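PDB 4O5P: uncharacterized protein from Pseudomonas aeruginosa, which is Tle1, a phospholipase effector of the type VI secretion system that probably hydrolyses membrane phospholipids. Local coordinates for residues A[183-191]-A[791-799]; A[581-590]-A[677-685]. All blocks are in the same frame, centred on the assembly; numbering follows the deposited sequence.

Contact 1 (A[183-191]-A[791-799]); sequences TVSTLTGGL and PPPPLAVAA
A β-hairpin turn, led by T186 and L187, docks against the N-terminal end of the short helix 795-798, at P794, L795 and A796, in a partly buried contact toward the periphery of the fold. The hairpin joins strands 184-185 and 189-190, and it carries a classic β bulge in which T188 and G189 both face S185. Inside the turn the hydroxyls S185 OG and T188 OG1 share a hydrogen bond of 2.6 Å. One direct hydrogen bond joins the segments: A796 N donates to T186 O over 2.9 Å. The donor stands somewhat off the carbonyl plane, tilted by 22°. Beside it, L795 N donates to a water at 3.0 Å, and that water lies between L795 N and S185 O. P794, at the N-cap, presses the CB-CG edge of its ring against the backbone of the turn, CB standing 3.5 Å from L187 O and 3.6 Å from G189 N. Its own carbonyl is taken by V797 N and A798 N. With CG anti to the backbone N (chi1 -163°), L187 brings CD1 alongside A796 CB, 4.0 Å away. T186 and L795 both also touch L809 and Q812 of helix 803-814. Proline offers no polar side chain to cap the helix; first-turn N-H groups, with no helical carbonyl before them, take the hairpin carbonyl and a bridging water instead.

Contact 2 (A[581-590]-A[677-685]); sequences EFAHDYKGDW and PFTDYFRYR
An aromatic cluster of F582, Y681 and F682, flanked by an aspartate that accepts two hydrogen bonds, fixes the last turns of helix 571-587 to the loop containing the 3-10 segment 680-681. F582 turns its ring edge to the face of Y681 in a T-shaped pair, planes at 84° and centroids 5.6 Å apart. Against F682 the same ring lies nearly parallel, but slid so far that overlap is slight; CE1 of F582 nevertheless comes within 3.6 Å of CE1 of F682. The F682 ring is wedged further into the helix surface, its CD1 3.5 Å from D585 CB and its CZ at the edge of the Y586 ring. Next to this apolar patch, D585 OD2 receives two bonds from one residue: T679 OG1 at 2.6 Å, nearly along the C-O axis, and T679 N at 2.8 Å from the syn side, 35° out of the carboxylate plane. T679 holds OG1 between its backbone N and carbonyl carbon (chi1 64°), which lets hydroxyl and amide converge on that single oxygen. The other oxygen, OD1, rests 3.4 Å from F678 CB. Beyond helix 649-657, R663 pairs with E581 in a salt bridge and D661 hydrogen-bonds Y681 OH. R484 of helix 469-487 touches both F582 and Y681, while helix 616-637 receives F682 on I626 and binds the carbonyl of D585 through Y623, before the loop runs on to strand 687-689.

The two contacts serve as contrasting examples of how distant parts of one chain are joined. Both are partly buried, yet contact 2 is the larger and more enclosed: half its touching residues are buried and none is exposed, whereas contact 1 includes exposed turn residues. They hold different elements, a hairpin with a short late helix in contact 1 and a long helix with a loop in contact 2, and their nearest atoms remain about 26 Å apart. The chemistry differs accordingly. In contact 1 main-chain groups, a water and proline packing do most of the work; in contact 2 an aspartate carboxylate and clustered aromatic rings do.

Contact 1 (A[183-191]-A[791-799])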
ATOM      1  N   THR A 183      -2.898 -15.685  15.534  1.00 30.99           N
ATOM      2  CA  THR A 183      -3.443 -15.201  16.800  1.00 28.44           C
ATOM      3  C   THR A 183      -2.487 -15.417  17.979  1.00 29.59           C
ATOM      4  O   THR A 183      -1.448 -16.081  17.856  1.00 27.74           O
ATOM      5  CB  THR A 183      -4.815 -15.832  17.146  1.00 31.31           C
ATOM      6  OG1 THR A 183      -5.448 -15.046  18.164  1.00 28.85           O
ATOM      7  CG2 THR A 183      -4.654 -17.278  17.640  1.00 26.63           C
ATOM      8  N   VAL A 184      -2.851 -14.833  19.119  1.00 29.77           N
ATOM      9  CA  VAL A 184      -2.151 -15.067  20.371  1.00 33.00           C
ATOM     10  C   VAL A 184      -3.178 -15.566  21.369  1.00 31.49           C
ATOM     11  O   VAL A 184      -4.223 -14.939  21.540  1.00 32.26           O
ATOM     12  CB  VAL A 184      -1.516 -13.780  20.906  1.00 29.38           C
ATOM     13  CG1 VAL A 184      -0.702 -14.071  22.157  1.00 32.53           C
ATOM     14  CG2 VAL A 184      -0.642 -13.139  19.833  1.00 28.91           C
ATOM     15  N   SER A 185      -2.904 -16.701  22.008  1.00 29.99           N
ATOM     16  CA  SER A 185      -3.805 -17.223  23.034  1.00 30.15           C
ATOM     17  C   SER A 185      -3.108 -17.283  24.396  1.00 34.45           C
ATOM     18  O   SER A 185      -1.913 -17.593  24.486  1.00 31.18           O
ATOM     19  CB  SER A 185      -4.338 -18.609  22.657  1.00 30.69           C
ATOM     20  OG  SER A 185      -3.442 -19.633  23.044  1.00 32.02           O
ATOM     21  N   THR A 186      -3.872 -16.986  25.446  1.00 33.52           N
ATOM     22  CA  THR A 186      -3.387 -17.032  26.825  1.00 30.97           C
ATOM     23  C   THR A 186      -2.789 -18.398  27.157  1.00 30.45           C
ATOM     24  O   THR A 186      -1.857 -18.510  27.944  1.00 32.04           O
ATOM     25  CB  THR A 186      -4.537 -16.720  27.805  1.00 30.16           C
ATOM     26  OG1 THR A 186      -5.620 -17.637  27.585  1.00 28.40           O
ATOM     27  CG2 THR A 186      -5.048 -15.299  27.579  1.00 32.79           C
ATOM     28  N   LEU A 187      -3.315 -19.435  26.518  1.00 32.32           N
ATOM     29  CA  LEU A 187      -2.886 -20.800  26.798  1.00 33.48           C
ATOM     30  C   LEU A 187      -1.598 -21.243  26.092  1.00 36.55           C
ATOM     31  O   LEU A 187      -0.756 -21.924  26.692  1.00 33.34           O
ATOM     32  CB  LEU A 187      -4.008 -21.763  26.427  1.00 32.96           C
ATOM     33  CG  LEU A 187      -3.905 -23.162  27.013  1.00 33.37           C
ATOM     34  CD1 LEU A 187      -3.634 -23.078  28.508  1.00 36.01           C
ATOM     35  CD2 LEU A 187      -5.196 -23.936  26.724  1.00 37.10           C
ATOM     36  N   THR A 188      -1.462 -20.887  24.817  1.00 33.14           N
ATOM     37  CA  THR A 188      -0.364 -21.402  23.997  1.00 34.58           C
ATOM     38  C   THR A 188       0.539 -20.327  23.381  1.00 36.09           C
ATOM     39  O   THR A 188       1.557 -20.656  22.768  1.00 36.95           O
ATOM     40  CB  THR A 188      -0.891 -22.316  22.852  1.00 33.63           C
ATOM     41  OG1 THR A 188      -1.991 -21.678  22.189  1.00 31.50           O
ATOM     42  CG2 THR A 188      -1.340 -23.669  23.393  1.00 29.44           C
ATOM     43  N   GLY A 189       0.168 -19.056  23.515  1.00 34.18           N
ATOM     44  CA  GLY A 189       0.962 -17.974  22.948  1.00 32.80           C
ATOM     45  C   GLY A 189       0.716 -17.784  21.461  1.00 33.27           C
ATOM     46  O   GLY A 189      -0.436 -17.755  21.016  1.00 31.90           O
ATOM     47  N   GLY A 190       1.788 -17.650  20.687  1.00 27.93           N
ATOM     48  CA  GLY A 190       1.664 -17.426  19.257  1.00 29.26           C
ATOM     49  C   GLY A 190       1.155 -18.647  18.511  1.00 32.06           C
ATOM     50  O   GLY A 190       1.522 -19.782  18.829  1.00 32.08           O
ATOM     51  N   LEU A 191       0.278 -18.433  17.538  1.00 28.81           N
ATOM     52  CA  LEU A 191      -0.129 -19.534  16.681  1.00 33.08           C
ATOM     53  C   LEU A 191       0.511 -19.354  15.317  1.00 35.00           C
ATOM     54  O   LEU A 191       0.064 -18.532  14.514  1.00 31.88           O
ATOM     55  CB  LEU A 191      -1.650 -19.622  16.549  1.00 36.18           C
ATOM     56  CG  LEU A 191      -2.090 -20.663  15.513  1.00 36.64           C
ATOM     57  CD1 LEU A 191      -1.929 -22.083  16.055  1.00 31.65           C
ATOM     58  CD2 LEU A 191      -3.506 -20.404  15.018  1.00 33.41           C
ATOM     59  N   PRO A 791      10.245 -17.548  21.912  1.00 32.15           N
ATOM     60  CA  PRO A 791       9.356 -16.501  22.430  1.00 32.84           C
ATOM     61  C   PRO A 791       9.272 -16.550  23.948  1.00 32.28           C
ATOM     62  O   PRO A 791       9.799 -17.498  24.535  1.00 30.89           O
ATOM     63  CB  PRO A 791       8.002 -16.885  21.824  1.00 30.45           C
ATOM     64  CG  PRO A 791       8.060 -18.377  21.723  1.00 32.55           C
ATOM     65  CD  PRO A 791       9.494 -18.711  21.399  1.00 31.52           C
ATOM     66  N   PRO A 792       8.643 -15.540  24.580  1.00 31.09           N
ATOM     67  CA  PRO A 792       8.379 -15.627  26.019  1.00 31.11           C
ATOM     68  C   PRO A 792       7.280 -16.655  26.241  1.00 28.12           C
ATOM     69  O   PRO A 792       6.611 -17.009  25.273  1.00 34.05           O
ATOM     70  CB  PRO A 792       7.860 -14.220  26.360  1.00 29.14           C
ATOM     71  CG  PRO A 792       7.265 -13.724  25.067  1.00 25.87           C
ATOM     72  CD  PRO A 792       8.229 -14.234  24.033  1.00 31.10           C
ATOM     73  N   PRO A 793       7.105 -17.150  27.479  1.00 32.36           N
ATOM     74  CA  PRO A 793       6.072 -18.173  27.704  1.00 27.77           C
ATOM     75  C   PRO A 793       4.657 -17.621  27.533  1.00 27.84           C
ATOM     76  O   PRO A 793       4.455 -16.410  27.656  1.00 29.35           O
ATOM     77  CB  PRO A 793       6.280 -18.570  29.171  1.00 29.08           C
ATOM     78  CG  PRO A 793       7.649 -18.101  29.534  1.00 30.35           C
ATOM     79  CD  PRO A 793       7.896 -16.878  28.694  1.00 30.38           C
ATOM     80  N   PRO A 794       3.684 -18.496  27.245  1.00 30.70           N
ATOM     81  CA  PRO A 794       2.286 -18.051  27.229  1.00 31.69           C
ATOM     82  C   PRO A 794       1.855 -17.568  28.607  1.00 28.92           C
ATOM     83  O   PRO A 794       2.494 -17.924  29.602  1.00 25.72           O
ATOM     84  CB  PRO A 794       1.503 -19.317  26.842  1.00 30.06           C
ATOM     85  CG  PRO A 794       2.489 -20.462  26.928  1.00 28.54           C
ATOM     86  CD  PRO A 794       3.847 -19.876  26.750  1.00 29.21           C
ATOM     87  N   LEU A 795       0.803 -16.758  28.661  1.00 23.66           N
ATOM     88  CA  LEU A 795       0.369 -16.165  29.921  1.00 32.05           C
ATOM     89  C   LEU A 795       0.053 -17.231  30.977  1.00 31.56           C
ATOM     90  O   LEU A 795       0.351 -17.051  32.159  1.00 29.61           O
ATOM     91  CB  LEU A 795      -0.836 -15.252  29.691  1.00 26.00           C
ATOM     92  CG  LEU A 795      -1.394 -14.502  30.896  1.00 30.90           C
ATOM     93  CD1 LEU A 795      -0.306 -13.714  31.584  1.00 28.03           C
ATOM     94  CD2 LEU A 795      -2.510 -13.576  30.436  1.00 31.91           C
ATOM     95  N   ALA A 796      -0.520 -18.349  30.540  1.00 30.99           N
ATOM     96  CA  ALA A 796      -0.921 -19.399  31.473  1.00 31.07           C
ATOM     97  C   ALA A 796       0.268 -20.103  32.106  1.00 31.86           C
ATOM     98  O   ALA A 796       0.137 -20.672  33.179  1.00 36.63           O
ATOM     99  CB  ALA A 796      -1.837 -20.395  30.802  1.00 27.99           C
ATOM    100  N   VAL A 797       1.419 -20.077  31.440  1.00 32.38           N
ATOM    101  CA  VAL A 797       2.632 -20.689  31.990  1.00 34.64           C
ATOM    102  C   VAL A 797       3.341 -19.719  32.931  1.00 36.63           C
ATOM    103  O   VAL A 797       3.785 -20.092  34.017  1.00 41.52           O
ATOM    104  CB  VAL A 797       3.601 -21.145  30.871  1.00 36.43           C
ATOM    105  CG1 VAL A 797       4.968 -21.546  31.448  1.00 36.00           C
ATOM    106  CG2 VAL A 797       2.983 -22.294  30.058  1.00 33.19           C
ATOM    107  N   ALA A 798       3.437 -18.467  32.508  1.00 36.32           N
ATOM    108  CA  ALA A 798       4.078 -17.438  33.311  1.00 34.45           C
ATOM    109  C   ALA A 798       3.270 -17.090  34.570  1.00 35.44           C
ATOM    110  O   ALA A 798       3.824 -16.557  35.526  1.00 35.15           O
ATOM    111  CB  ALA A 798       4.321 -16.189  32.461  1.00 32.69           C
ATOM    112  N   ALA A 799       1.971 -17.397  34.571  1.00 32.00           N
ATOM    113  CA  ALA A 799       1.099 -17.005  35.686  1.00 37.20           C
ATOM    114  C   ALA A 799       1.078 -17.991  36.857  1.00 43.12           C
ATOM    115  O   ALA A 799       0.575 -17.660  37.932  1.00 38.99           O
ATOM    116  CB  ALA A 799      -0.316 -16.747  35.198  1.00 33.85           C
TER
HETATM  117  O   HOH W   1      -0.321 -16.302  25.897  1.00 31.06           O

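Contact 2 (A[581-590]-A[677-685])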
ATOM      1  N   GLU A 581       0.411  23.359  13.167  1.00 16.15           N
ATOM      2  CA  GLU A 581       1.434  22.393  13.579  1.00 18.15           C
ATOM      3  C   GLU A 581       2.789  22.672  12.947  1.00 17.34           C
ATOM      4  O   GLU A 581       3.786  22.855  13.659  1.00 18.40           O
ATOM      5  CB  GLU A 581       1.001  20.954  13.272  1.00 19.98           C
ATOM      6  CG  GLU A 581      -0.088  20.462  14.185  1.00 21.56           C
ATOM      7  CD  GLU A 581      -0.415  19.020  13.956  1.00 23.31           C
ATOM      8  OE1 GLU A 581      -0.166  18.521  12.847  1.00 23.73           O
ATOM      9  OE2 GLU A 581      -0.932  18.382  14.885  1.00 31.60           O
ATOM     10  N   PHE A 582       2.826  22.692  11.615  1.00 16.70           N
ATOM     11  CA  PHE A 582       4.040  23.047  10.897  1.00 15.04           C
ATOM     12  C   PHE A 582       4.642  24.342  11.422  1.00 16.86           C
ATOM     13  O   PHE A 582       5.845  24.414  11.669  1.00 15.70           O
ATOM     14  CB  PHE A 582       3.797  23.200   9.397  1.00 13.79           C
ATOM     15  CG  PHE A 582       5.024  23.616   8.650  1.00 15.64           C
ATOM     16  CD1 PHE A 582       5.966  22.675   8.275  1.00 13.56           C
ATOM     17  CD2 PHE A 582       5.264  24.948   8.361  1.00 16.03           C
ATOM     18  CE1 PHE A 582       7.109  23.062   7.610  1.00 13.61           C
ATOM     19  CE2 PHE A 582       6.411  25.337   7.692  1.00 16.71           C
ATOM     20  CZ  PHE A 582       7.335  24.398   7.321  1.00 15.71           C
ATOM     21  N   ALA A 583       3.805  25.364  11.590  1.00 18.05           N
ATOM     22  CA  ALA A 583       4.289  26.657  12.085  1.00 17.21           C
ATOM     23  C   ALA A 583       4.985  26.521  13.440  1.00 17.13           C
ATOM     24  O   ALA A 583       6.106  27.013  13.622  1.00 16.12           O
ATOM     25  CB  ALA A 583       3.141  27.660  12.159  1.00 16.83           C
ATOM     26  N   HIS A 584       4.309  25.862  14.387  1.00 18.12           N
ATOM     27  CA  HIS A 584       4.903  25.604  15.699  1.00 18.82           C
ATOM     28  C   HIS A 584       6.260  24.894  15.596  1.00 19.02           C
ATOM     29  O   HIS A 584       7.264  25.354  16.180  1.00 18.33           O
ATOM     30  CB  HIS A 584       3.955  24.769  16.562  1.00 22.69           C
ATOM     31  CG  HIS A 584       4.476  24.500  17.942  1.00 23.99           C
ATOM     32  ND1 HIS A 584       4.953  23.267  18.329  1.00 27.21           N
ATOM     33  CD2 HIS A 584       4.616  25.312  19.016  1.00 24.76           C
ATOM     34  CE1 HIS A 584       5.348  23.326  19.588  1.00 27.68           C
ATOM     35  NE2 HIS A 584       5.162  24.557  20.027  1.00 30.12           N
ATOM     36  N   ASP A 585       6.290  23.782  14.862  1.00 15.50           N
ATOM     37  CA  ASP A 585       7.529  23.023  14.688  1.00 16.93           C
ATOM     38  C   ASP A 585       8.640  23.889  14.095  1.00 15.12           C
ATOM     39  O   ASP A 585       9.802  23.809  14.504  1.00 16.79           O
ATOM     40  CB  ASP A 585       7.308  21.811  13.766  1.00 15.64           C
ATOM     41  CG  ASP A 585       6.465  20.723  14.406  1.00 22.83           C
ATOM     42  OD1 ASP A 585       6.177  20.815  15.620  1.00 23.80           O
ATOM     43  OD2 ASP A 585       6.088  19.767  13.689  1.00 22.06           O
ATOM     44  N   TYR A 586       8.292  24.713  13.118  1.00 14.08           N
ATOM     45  CA  TYR A 586       9.321  25.441  12.384  1.00 17.29           C
ATOM     46  C   TYR A 586       9.844  26.614  13.219  1.00 18.29           C
ATOM     47  O   TYR A 586      11.011  26.978  13.111  1.00 19.34           O
ATOM     48  CB  TYR A 586       8.783  25.919  11.032  1.00 18.28           C
ATOM     49  CG  TYR A 586       9.771  26.762  10.252  1.00 17.19           C
ATOM     50  CD1 TYR A 586      10.816  26.174   9.550  1.00 13.06           C
ATOM     51  CD2 TYR A 586       9.659  28.140  10.227  1.00 17.61           C
ATOM     52  CE1 TYR A 586      11.731  26.942   8.836  1.00 16.01           C
ATOM     53  CE2 TYR A 586      10.562  28.918   9.518  1.00 21.05           C
ATOM     54  CZ  TYR A 586      11.588  28.321   8.828  1.00 16.84           C
ATOM     55  OH  TYR A 586      12.470  29.117   8.136  1.00 22.17           O
ATOM     56  N   LYS A 587       8.990  27.187  14.062  1.00 20.40           N
ATOM     57  CA  LYS A 587       9.417  28.312  14.910  1.00 22.65           C
ATOM     58  C   LYS A 587      10.309  27.797  16.040  1.00 18.94           C
ATOM     59  O   LYS A 587      11.297  28.433  16.405  1.00 24.86           O
ATOM     60  CB  LYS A 587       8.212  29.075  15.479  1.00 22.39           C
ATOM     61  CG  LYS A 587       8.594  30.411  16.171  1.00 26.55           C
ATOM     62  CD  LYS A 587       7.431  31.027  16.947  1.00 29.64           C
ATOM     63  CE  LYS A 587       6.591  31.977  16.091  1.00 33.35           C
ATOM     64  NZ  LYS A 587       5.915  31.284  14.935  1.00 34.41           N
ATOM     65  N   GLY A 588       9.975  26.618  16.564  1.00 20.73           N
ATOM     66  CA  GLY A 588      10.755  26.010  17.626  1.00 22.47           C
ATOM     67  C   GLY A 588      10.679  26.718  18.971  1.00 22.82           C
ATOM     68  O   GLY A 588      11.617  26.646  19.763  1.00 23.42           O
ATOM     69  N   ASP A 589       9.569  27.408  19.228  1.00 25.31           N
ATOM     70  CA  ASP A 589       9.305  27.995  20.538  1.00 26.82           C
ATOM     71  C   ASP A 589       8.773  26.900  21.477  1.00 28.61           C
ATOM     72  O   ASP A 589       7.581  26.885  21.807  1.00 28.77           O
ATOM     73  CB  ASP A 589       8.258  29.104  20.397  1.00 32.53           C
ATOM     74  CG  ASP A 589       8.867  30.488  20.371  1.00 41.64           C
ATOM     75  OD1 ASP A 589       9.995  30.648  19.843  1.00 37.83           O
ATOM     76  OD2 ASP A 589       8.210  31.427  20.884  1.00 47.82           O
ATOM     77  N   TRP A 590       9.651  25.993  21.904  1.00 25.07           N
ATOM     78  CA  TRP A 590       9.214  24.736  22.507  1.00 26.78           C
ATOM     79  C   TRP A 590       8.527  24.907  23.852  1.00 33.48           C
ATOM     80  O   TRP A 590       7.531  24.240  24.135  1.00 33.26           O
ATOM     81  CB  TRP A 590      10.384  23.750  22.652  1.00 27.62           C
ATOM     82  CG  TRP A 590      11.195  23.510  21.395  1.00 24.48           C
ATOM     83  CD1 TRP A 590      12.545  23.672  21.243  1.00 25.04           C
ATOM     84  CD2 TRP A 590      10.707  23.050  20.133  1.00 22.40           C
ATOM     85  NE1 TRP A 590      12.927  23.340  19.963  1.00 20.38           N
ATOM     86  CE2 TRP A 590      11.817  22.962  19.259  1.00 24.29           C
ATOM     87  CE3 TRP A 590       9.443  22.713  19.651  1.00 23.78           C
ATOM     88  CZ2 TRP A 590      11.697  22.543  17.929  1.00 20.22           C
ATOM     89  CZ3 TRP A 590       9.325  22.304  18.328  1.00 21.81           C
ATOM     90  CH2 TRP A 590      10.447  22.222  17.486  1.00 19.17           C
ATOM     91  N   PRO A 677       6.803  15.964  20.370  1.00 30.19           N
ATOM     92  CA  PRO A 677       8.017  16.785  20.196  1.00 28.28           C
ATOM     93  C   PRO A 677       7.934  17.634  18.935  1.00 26.99           C
ATOM     94  O   PRO A 677       7.992  18.860  19.005  1.00 29.41           O
ATOM     95  CB  PRO A 677       9.137  15.748  20.057  1.00 27.81           C
ATOM     96  CG  PRO A 677       8.436  14.430  19.805  1.00 29.48           C
ATOM     97  CD  PRO A 677       7.110  14.528  20.475  1.00 22.64           C
ATOM     98  N   PHE A 678       7.827  16.977  17.788  1.00 17.89           N
ATOM     99  CA  PHE A 678       7.431  17.657  16.566  1.00 21.08           C
ATOM    100  C   PHE A 678       6.827  16.648  15.600  1.00 19.51           C
ATOM    101  O   PHE A 678       6.966  15.434  15.799  1.00 21.29           O
ATOM    102  CB  PHE A 678       8.592  18.434  15.945  1.00 15.18           C
ATOM    103  CG  PHE A 678       9.897  17.687  15.918  1.00 18.49           C
ATOM    104  CD1 PHE A 678      10.123  16.679  15.003  1.00 16.96           C
ATOM    105  CD2 PHE A 678      10.925  18.044  16.780  1.00 20.62           C
ATOM    106  CE1 PHE A 678      11.332  16.010  14.973  1.00 17.51           C
ATOM    107  CE2 PHE A 678      12.133  17.392  16.748  1.00 21.33           C
ATOM    108  CZ  PHE A 678      12.341  16.372  15.848  1.00 20.21           C
ATOM    109  N   THR A 679       6.147  17.143  14.569  1.00 18.73           N
ATOM    110  CA  THR A 679       5.343  16.287  13.684  1.00 17.93           C
ATOM    111  C   THR A 679       6.168  15.637  12.580  1.00 18.42           C
ATOM    112  O   THR A 679       7.364  15.889  12.476  1.00 15.70           O
ATOM    113  CB  THR A 679       4.240  17.096  13.011  1.00 18.81           C
ATOM    114  OG1 THR A 679       4.831  18.091  12.157  1.00 15.94           O
ATOM    115  CG2 THR A 679       3.362  17.772  14.072  1.00 19.70           C
ATOM    116  N   ASP A 680       5.526  14.810  11.755  1.00 17.13           N
ATOM    117  CA  ASP A 680       6.217  14.145  10.654  1.00 16.85           C
ATOM    118  C   ASP A 680       6.730  15.116   9.576  1.00 16.45           C
ATOM    119  O   ASP A 680       7.530  14.737   8.723  1.00 14.98           O
ATOM    120  CB  ASP A 680       5.315  13.064  10.029  1.00 18.69           C
ATOM    121  CG  ASP A 680       5.051  11.908  10.981  1.00 20.59           C
ATOM    122  OD1 ASP A 680       5.901  11.694  11.877  1.00 19.88           O
ATOM    123  OD2 ASP A 680       4.004  11.227  10.843  1.00 18.99           O
ATOM    124  N   TYR A 681       6.278  16.369   9.618  1.00 14.98           N
ATOM    125  CA  TYR A 681       6.790  17.381   8.693  1.00 17.76           C
ATOM    126  C   TYR A 681       8.296  17.527   8.836  1.00 17.76           C
ATOM    127  O   TYR A 681       8.990  17.926   7.897  1.00 15.77           O
ATOM    128  CB  TYR A 681       6.138  18.742   8.972  1.00 19.07           C
ATOM    129  CG  TYR A 681       4.717  18.918   8.462  1.00 14.86           C
ATOM    130  CD1 TYR A 681       4.350  18.501   7.196  1.00 17.45           C
ATOM    131  CD2 TYR A 681       3.752  19.526   9.255  1.00 18.81           C
ATOM    132  CE1 TYR A 681       3.050  18.684   6.726  1.00 16.51           C
ATOM    133  CE2 TYR A 681       2.456  19.714   8.799  1.00 18.63           C
ATOM    134  CZ  TYR A 681       2.115  19.293   7.538  1.00 19.51           C
ATOM    135  OH  TYR A 681       0.821  19.477   7.088  1.00 19.92           O
ATOM    136  N   PHE A 682       8.803  17.239  10.027  1.00 17.02           N
ATOM    137  CA  PHE A 682      10.212  17.440  10.273  1.00 15.29           C
ATOM    138  C   PHE A 682      10.970  16.148  10.504  1.00 12.40           C
ATOM    139  O   PHE A 682      11.993  16.138  11.179  1.00 11.57           O
ATOM    140  CB  PHE A 682      10.419  18.465  11.386  1.00 15.47           C
ATOM    141  CG  PHE A 682      10.201  19.870  10.920  1.00 17.46           C
ATOM    142  CD1 PHE A 682       8.939  20.442  10.959  1.00 15.15           C
ATOM    143  CD2 PHE A 682      11.259  20.597  10.366  1.00 16.43           C
ATOM    144  CE1 PHE A 682       8.735  21.734  10.495  1.00 16.38           C
ATOM    145  CE2 PHE A 682      11.074  21.889   9.897  1.00 19.40           C
ATOM    146  CZ  PHE A 682       9.802  22.471   9.963  1.00 17.74           C
ATOM    147  N   ARG A 683      10.474  15.074   9.900  1.00 13.32           N
ATOM    148  CA  ARG A 683      11.213  13.817   9.795  1.00 16.39           C
ATOM    149  C   ARG A 683      11.244  13.370   8.334  1.00 15.90           C
ATOM    150  O   ARG A 683      10.301  13.638   7.566  1.00 13.24           O
ATOM    151  CB  ARG A 683      10.532  12.723  10.607  1.00 13.65           C
ATOM    152  CG  ARG A 683      10.631  12.899  12.111  1.00 15.74           C
ATOM    153  CD  ARG A 683       9.764  11.875  12.838  1.00 17.49           C
ATOM    154  NE  ARG A 683       9.495  12.348  14.181  1.00 23.58           N
ATOM    155  CZ  ARG A 683       8.357  12.910  14.565  1.00 21.08           C
ATOM    156  NH1 ARG A 683       7.342  13.025  13.717  1.00 16.47           N
ATOM    157  NH2 ARG A 683       8.230  13.331  15.816  1.00 28.06           N
ATOM    158  N   TYR A 684      12.307  12.687   7.938  1.00 15.71           N
ATOM    159  CA  TYR A 684      12.299  12.087   6.611  1.00 15.96           C
ATOM    160  C   TYR A 684      11.431  10.844   6.644  1.00 16.35           C
ATOM    161  O   TYR A 684      11.281  10.198   7.695  1.00 15.98           O
ATOM    162  CB  TYR A 684      13.712  11.760   6.129  1.00 15.86           C
ATOM    163  CG  TYR A 684      14.551  12.995   5.916  1.00 16.21           C
ATOM    164  CD1 TYR A 684      14.175  13.973   5.010  1.00 15.06           C
ATOM    165  CD2 TYR A 684      15.725  13.176   6.625  1.00 17.25           C
ATOM    166  CE1 TYR A 684      14.953  15.105   4.829  1.00 15.26           C
ATOM    167  CE2 TYR A 684      16.484  14.282   6.457  1.00 16.27           C
ATOM    168  CZ  TYR A 684      16.106  15.239   5.564  1.00 16.22           C
ATOM    169  OH  TYR A 684      16.919  16.332   5.430  1.00 17.71           O
ATOM    170  N   ARG A 685      10.824  10.534   5.506  1.00 15.05           N
ATOM    171  CA  ARG A 685       9.972   9.360   5.396  1.00 15.45           C
ATOM    172  C   ARG A 685      10.837   8.116   5.571  1.00 16.02           C
ATOM    173  O   ARG A 685      11.986   8.085   5.113  1.00 13.86           O
ATOM    174  CB  ARG A 685       9.307   9.347   4.022  1.00 15.50           C
ATOM    175  CG  ARG A 685       8.430   8.138   3.740  1.00 12.50           C
ATOM    176  CD  ARG A 685       7.919   8.161   2.303  1.00 14.53           C
ATOM    177  NE  ARG A 685       6.811   7.228   2.145  1.00 14.52           N
ATOM    178  CZ  ARG A 685       6.266   6.889   0.982  1.00 11.95           C
ATOM    179  NH1 ARG A 685       6.726   7.408  -0.158  1.00 11.30           N
ATOM    180  NH2 ARG A 685       5.270   6.019   0.970  1.00  9.23           N
TER